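Local coordinates for Xaa-Pro dipeptidase (Pyrococcus horikoshii, PDB 1WY2), which probably splits dipeptides that carry a proline at the C-terminal end and a nonpolar residue before it, using two metal ions per subunit, at residues 24-29 with 95-100; 244-249 with 269-274. All coordinates share one frame; numbering follows the deposited sequence.

Contact 1 (24-29 with 95-100); sequences LIAKNP and SSLPYG. With GOL (glycerol), chain G.
In the N-terminal creatinase/prolidase domain, the end of strand 22-25 with the turn after it meets the loop that follows the adjacent parallel strand 90-93, and L24, A26 and K27 face S96 and L97. Two kinds of surface are joined here. The inner one is apolar: the CG of L97 stands opposite its own backbone N (chi1 -155°), and with chi2 at 62° the two methyls go to different neighbours. CD1 rests 4.1 Å from CB of A26, while CD2 lies a looser 4.4 Å from CD2 of L24. Both leucines also pack on L105 of helix 99-108, so the loop and the strand share one apolar patch.

The outer surface is polar. K27 runs out fully extended, and its CD passes 3.5 Å from OG of S96, a van der Waals touch. Beyond it, NZ donates over 2.9 Å to O1 of a glycerol, probably from the crystallisation liquor. The same glycerol accepts at O3 from the backbone N of S95 at 3.1 Å, and so links the two segments in this crystal where they make no direct hydrogen bond. NZ also forms a salt bridge with E292 of the metallopeptidase range. A methionine in place of K27 would probably cost E292 this salt bridge and glycerol O1 this donor. The two oxygens of E94 accept from the backbone N of A26 (OE1) and of K27 (OE2), while the backbone of L97 bonds to the second subunit. The arrangement is typical of an alpha/beta domain, in which loops leaving parallel strands gather at one end of the sheet and lead into helices.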
loop_
_atom_site.group_PDB
_atom_site.type_symbol
_atom_site.label_atom_id
_atom_site.label_comp_id
_atom_site.label_asym_id
_atom_site.label_seq_id
_atom_site.Cartn_x
_atom_site.Cartn_y
_atom_site.Cartn_z
ATOM N N LEU A 24 8.334 15.409 14.285
ATOM C CA LEU A 24 7.411 15.396 13.163
ATOM C C LEU A 24 6.942 13.966 12.912
ATOM O O LEU A 24 7.763 13.072 12.728
ATOM C CB LEU A 24 8.101 15.932 11.902
ATOM C CG LEU A 24 7.292 15.849 10.606
ATOM C CD1 LEU A 24 6.026 16.683 10.733
ATOM C CD2 LEU A 24 8.141 16.341 9.437
ATOM N N ILE A 25 5.629 13.758 12.919
ATOM C CA ILE A 25 5.038 12.439 12.674
ATOM C C ILE A 25 4.251 12.532 11.367
ATOM O O ILE A 25 3.330 13.343 11.255
ATOM C CB ILE A 25 4.074 12.036 13.819
ATOM C CG1 ILE A 25 4.842 11.970 15.145
ATOM C CG2 ILE A 25 3.425 10.682 13.518
ATOM C CD1 ILE A 25 5.944 10.922 15.178
ATOM N N ALA A 26 4.604 11.700 10.385
ATOM C CA ALA A 26 3.939 11.737 9.083
ATOM C C ALA A 26 3.384 10.414 8.550
ATOM O O ALA A 26 2.543 10.421 7.651
ATOM C CB ALA A 26 4.884 12.337 8.051
ATOM N N LYS A 27 3.841 9.284 9.080
ATOM C CA LYS A 27 3.339 7.998 8.591
ATOM C C LYS A 27 1.903 7.787 9.073
ATOM O O LYS A 27 1.611 7.930 10.260
ATOM C CB LYS A 27 4.238 6.854 9.067
ATOM C CG LYS A 27 4.105 5.590 8.224
ATOM C CD LYS A 27 5.033 4.477 8.702
ATOM C CE LYS A 27 4.963 3.268 7.770
ATOM N NZ LYS A 27 5.850 2.152 8.209
ATOM N N ASN A 28 1.014 7.444 8.142
ATOM C CA ASN A 28 -0.403 7.246 8.438
ATOM C C ASN A 28 -0.749 6.500 9.722
ATOM O O ASN A 28 -1.543 6.989 10.533
ATOM C CB ASN A 28 -1.097 6.567 7.257
ATOM C CG ASN A 28 -0.960 7.356 5.976
ATOM O OD1 ASN A 28 -1.114 8.578 5.969
ATOM N ND2 ASN A 28 -0.674 6.664 4.880
ATOM N N PRO A 29 -0.183 5.300 9.922
ATOM C CA PRO A 29 -0.513 4.581 11.158
ATOM C C PRO A 29 -0.129 5.351 12.422
ATOM O O PRO A 29 -0.855 5.314 13.418
ATOM C CB PRO A 29 0.246 3.257 11.009
ATOM C CG PRO A 29 1.385 3.605 10.100
ATOM C CD PRO A 29 0.741 4.516 9.085
ATOM N N SER A 95 11.725 6.675 11.017
ATOM C CA SER A 95 12.682 6.020 10.133
ATOM C C SER A 95 12.109 5.848 8.730
ATOM O O SER A 95 12.832 5.500 7.797
ATOM C CB SER A 95 13.072 4.657 10.702
ATOM O OG SER A 95 13.763 4.803 11.931
ATOM N N SER A 96 10.813 6.104 8.588
ATOM C CA SER A 96 10.135 5.969 7.304
ATOM C C SER A 96 10.094 7.259 6.481
ATOM O O SER A 96 9.697 7.237 5.318
ATOM C CB SER A 96 8.706 5.477 7.529
ATOM O OG SER A 96 8.019 6.329 8.434
ATOM N N LEU A 97 10.501 8.376 7.077
ATOM C CA LEU A 97 10.465 9.651 6.361
ATOM C C LEU A 97 11.379 9.593 5.140
ATOM O O LEU A 97 12.569 9.306 5.257
ATOM C CB LEU A 97 10.884 10.798 7.282
ATOM C CG LEU A 97 10.321 12.160 6.867
ATOM C CD1 LEU A 97 8.796 12.113 6.922
ATOM C CD2 LEU A 97 10.860 13.248 7.785
ATOM N N PRO A 98 10.826 9.872 3.948
ATOM C CA PRO A 98 11.587 9.844 2.693
ATOM C C PRO A 98 12.659 10.918 2.487
ATOM O O PRO A 98 12.550 12.047 2.973
ATOM C CB PRO A 98 10.489 9.887 1.631
ATOM C CG PRO A 98 9.426 10.717 2.281
ATOM C CD PRO A 98 9.403 10.171 3.696
ATOM N N TYR A 99 13.696 10.536 1.748
ATOM C CA TYR A 99 14.830 11.401 1.435
ATOM C C TYR A 99 14.423 12.766 0.880
ATOM O O TYR A 99 14.886 13.802 1.359
ATOM C CB TYR A 99 15.740 10.687 0.427
ATOM C CG TYR A 99 16.948 11.486 -0.002
ATOM C CD1 TYR A 99 18.009 11.708 0.873
ATOM C CD2 TYR A 99 17.028 12.024 -1.286
ATOM C CE1 TYR A 99 19.121 12.445 0.482
ATOM C CE2 TYR A 99 18.136 12.763 -1.688
ATOM C CZ TYR A 99 19.177 12.969 -0.801
ATOM O OH TYR A 99 20.279 13.690 -1.202
ATOM N N GLY A 100 13.563 12.758 -0.132
ATOM C CA GLY A 100 13.124 13.996 -0.751
ATOM C C GLY A 100 12.503 14.983 0.217
ATOM O O GLY A 100 12.767 16.185 0.148
HETATM C C1 GOL G . 8.643 3.382 11.145
HETATM O O1 GOL G . 7.949 3.016 9.960
HETATM C C2 GOL G . 7.797 4.291 12.034
HETATM O O2 GOL G . 6.585 3.620 12.396
HETATM C C3 GOL G . 8.567 4.665 13.301
HETATM O O3 GOL G . 9.781 5.334 13.002
#

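Contact 2 (244-249 with 269-274); sequences VLEAQK and RNIIAE
A247 of helix 235-254 faces I271 and I272 of helix 261-274, and its small side chain is consistent with an axis distance of 9.0 Å at closest approach. The short helical segments run nearly antiparallel, at 157°. Both helices belong to the pita-bread fold of M24 metallopeptidases, where they cover the outer side of the strands.

Apolar packing does most of the work. The methyl CB of A247 is touched by two consecutive isoleucines: CG2 of I271 and CG1 of I272 each lie 4.0 Å from it. I271 reaches further with its longer branch. At chi1 -74° its CG1 sits beside the backbone N and CG2 opposite it; the two branches therefore divide the task, CG2 meeting the alanine methyl and CD1 coming to 3.9 Å from CA of A247. Beyond A247, I272 continues onto P317 and I319 of strand 312-321, which carries the metal ligand E316. V244 packs on I319 as well, and also on V327 and I329 of strand 325-336, which carries the metal ligand E330.

Polar groups take part only at the border. The extended side chain of E246 slants across I271, and its OE2 makes a van der Waals contact with CG2 of I271 at 4.0 Å. Its other oxygen, OE1, is hydrogen-bonded to the hydroxyl of Y275.

No hydrogen bond joins the two segments. Between them the contact is van der Waals packing, the alanine methyl meeting a branch of each isoleucine, and the bond from E246 to Y275 adds a polar tie between the helices just beyond the second segment.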
loop_
_atom_site.group_PDB
_atom_site.type_symbol
_atom_site.label_atom_id
_atom_site.label_comp_id
_atom_site.label_asym_id
_atom_site.label_seq_id
_atom_site.Cartn_x
_atom_site.Cartn_y
_atom_site.Cartn_z
ATOM N N VAL A 244 5.846 -29.062 10.376
ATOM C CA VAL A 244 5.484 -27.659 10.556
ATOM C C VAL A 244 4.478 -27.526 11.703
ATOM O O VAL A 244 4.573 -26.611 12.518
ATOM C CB VAL A 244 4.882 -27.063 9.264
ATOM C CG1 VAL A 244 4.366 -25.650 9.529
ATOM C CG2 VAL A 244 5.947 -27.026 8.170
ATOM N N LEU A 245 3.521 -28.449 11.769
ATOM C CA LEU A 245 2.514 -28.428 12.828
ATOM C C LEU A 245 3.175 -28.567 14.196
ATOM O O LEU A 245 2.823 -27.867 15.147
ATOM C CB LEU A 245 1.513 -29.570 12.631
ATOM C CG LEU A 245 0.402 -29.684 13.680
ATOM C CD1 LEU A 245 -0.497 -28.451 13.616
ATOM C CD2 LEU A 245 -0.407 -30.945 13.430
ATOM N N GLU A 246 4.134 -29.479 14.295
ATOM C CA GLU A 246 4.836 -29.706 15.553
ATOM C C GLU A 246 5.603 -28.456 15.978
ATOM O O GLU A 246 5.555 -28.047 17.139
ATOM C CB GLU A 246 5.812 -30.870 15.405
ATOM C CG GLU A 246 6.547 -31.229 16.686
ATOM C CD GLU A 246 7.687 -32.197 16.443
ATOM O OE1 GLU A 246 7.629 -32.947 15.445
ATOM O OE2 GLU A 246 8.637 -32.217 17.255
ATOM N N ALA A 247 6.313 -27.858 15.028
ATOM C CA ALA A 247 7.097 -26.658 15.296
ATOM C C ALA A 247 6.209 -25.479 15.687
ATOM O O ALA A 247 6.532 -24.734 16.609
ATOM C CB ALA A 247 7.932 -26.297 14.067
ATOM N N GLN A 248 5.089 -25.313 14.989
ATOM C CA GLN A 248 4.185 -24.205 15.282
ATOM C C GLN A 248 3.579 -24.372 16.674
ATOM O O GLN A 248 3.542 -23.426 17.460
ATOM C CB GLN A 248 3.079 -24.133 14.219
ATOM C CG GLN A 248 2.387 -22.767 14.088
ATOM C CD GLN A 248 1.167 -22.620 14.980
ATOM O OE1 GLN A 248 0.731 -23.572 15.619
ATOM N NE2 GLN A 248 0.600 -21.421 15.011
ATOM N N LYS A 249 3.116 -25.578 16.982
ATOM C CA LYS A 249 2.518 -25.837 18.288
ATOM C C LYS A 249 3.508 -25.596 19.421
ATOM O O LYS A 249 3.168 -24.978 20.432
ATOM C CB LYS A 249 1.997 -27.273 18.363
ATOM C CG LYS A 249 0.702 -27.505 17.607
ATOM C CD LYS A 249 0.252 -28.954 17.733
ATOM C CE LYS A 249 0.059 -29.351 19.192
ATOM N NZ LYS A 249 -0.269 -30.798 19.338
ATOM N N ARG A 269 12.716 -23.188 14.753
ATOM C CA ARG A 269 13.782 -23.440 13.792
ATOM C C ARG A 269 14.602 -24.682 14.117
ATOM O O ARG A 269 14.961 -25.437 13.215
ATOM C CB ARG A 269 14.699 -22.218 13.683
ATOM C CG ARG A 269 15.586 -22.218 12.438
ATOM C CD ARG A 269 16.214 -20.850 12.219
ATOM N NE ARG A 269 15.193 -19.809 12.108
ATOM C CZ ARG A 269 14.488 -19.554 11.008
ATOM N NH1 ARG A 269 14.693 -20.256 9.901
ATOM N NH2 ARG A 269 13.557 -18.608 11.025
ATOM N N ASN A 270 14.889 -24.904 15.397
ATOM C CA ASN A 270 15.666 -26.077 15.793
ATOM C C ASN A 270 14.909 -27.374 15.517
ATOM O O ASN A 270 15.512 -28.383 15.148
ATOM C CB ASN A 270 16.055 -26.001 17.276
ATOM C CG ASN A 270 17.099 -24.929 17.553
ATOM O OD1 ASN A 270 17.863 -24.543 16.666
ATOM N ND2 ASN A 270 17.147 -24.456 18.792
ATOM N N ILE A 271 13.592 -27.344 15.695
ATOM C CA ILE A 271 12.757 -28.515 15.445
ATOM C C ILE A 271 12.814 -28.876 13.965
ATOM O O ILE A 271 13.050 -30.031 13.603
ATOM C CB ILE A 271 11.285 -28.250 15.853
ATOM C CG1 ILE A 271 11.166 -28.270 17.378
ATOM C CG2 ILE A 271 10.363 -29.285 15.222
ATOM C CD1 ILE A 271 9.809 -27.855 17.902
ATOM N N ILE A 272 12.608 -27.882 13.108
ATOM C CA ILE A 272 12.640 -28.111 11.669
ATOM C C ILE A 272 14.042 -28.500 11.194
ATOM O O ILE A 272 14.190 -29.333 10.303
ATOM C CB ILE A 272 12.146 -26.857 10.905
ATOM C CG1 ILE A 272 10.660 -26.634 11.213
ATOM C CG2 ILE A 272 12.350 -27.035 9.404
ATOM C CD1 ILE A 272 10.065 -25.386 10.585
ATOM N N ALA A 273 15.068 -27.908 11.798
ATOM C CA ALA A 273 16.444 -28.211 11.420
ATOM C C ALA A 273 16.819 -29.642 11.804
ATOM O O ALA A 273 17.558 -30.309 11.078
ATOM C CB ALA A 273 17.401 -27.220 12.076
ATOM N N GLU A 274 16.309 -30.110 12.940
ATOM C CA GLU A 274 16.595 -31.468 13.400
ATOM C C GLU A 274 16.089 -32.511 12.408
ATOM O O GLU A 274 16.662 -33.596 12.289
ATOM C CB GLU A 274 15.961 -31.719 14.771
ATOM C CG GLU A 274 16.679 -31.048 15.927
ATOM C CD GLU A 274 16.116 -31.459 17.276
ATOM O OE1 GLU A 274 14.935 -31.155 17.552
ATOM O OE2 GLU A 274 16.855 -32.091 18.061
#

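Overall arrangement
The two contacts lie on opposite sides of the chain's centre, their own centres 38 Å apart, and share no helix or strand. Contact 1 belongs to the N-terminal domain and joins a strand end and its turn to a post-strand loop, whereas contact 2 pairs two helices of the metallopeptidase domain. Each is partly buried, with an apolar interior and a polar margin, and neither has a direct hydrogen bond between its segments. The margins differ with place: contact 1 faces the other domain and the second subunit, and employs a lysine and a glycerol; contact 2 touches no other chain and backs onto strands that bear metal ligands.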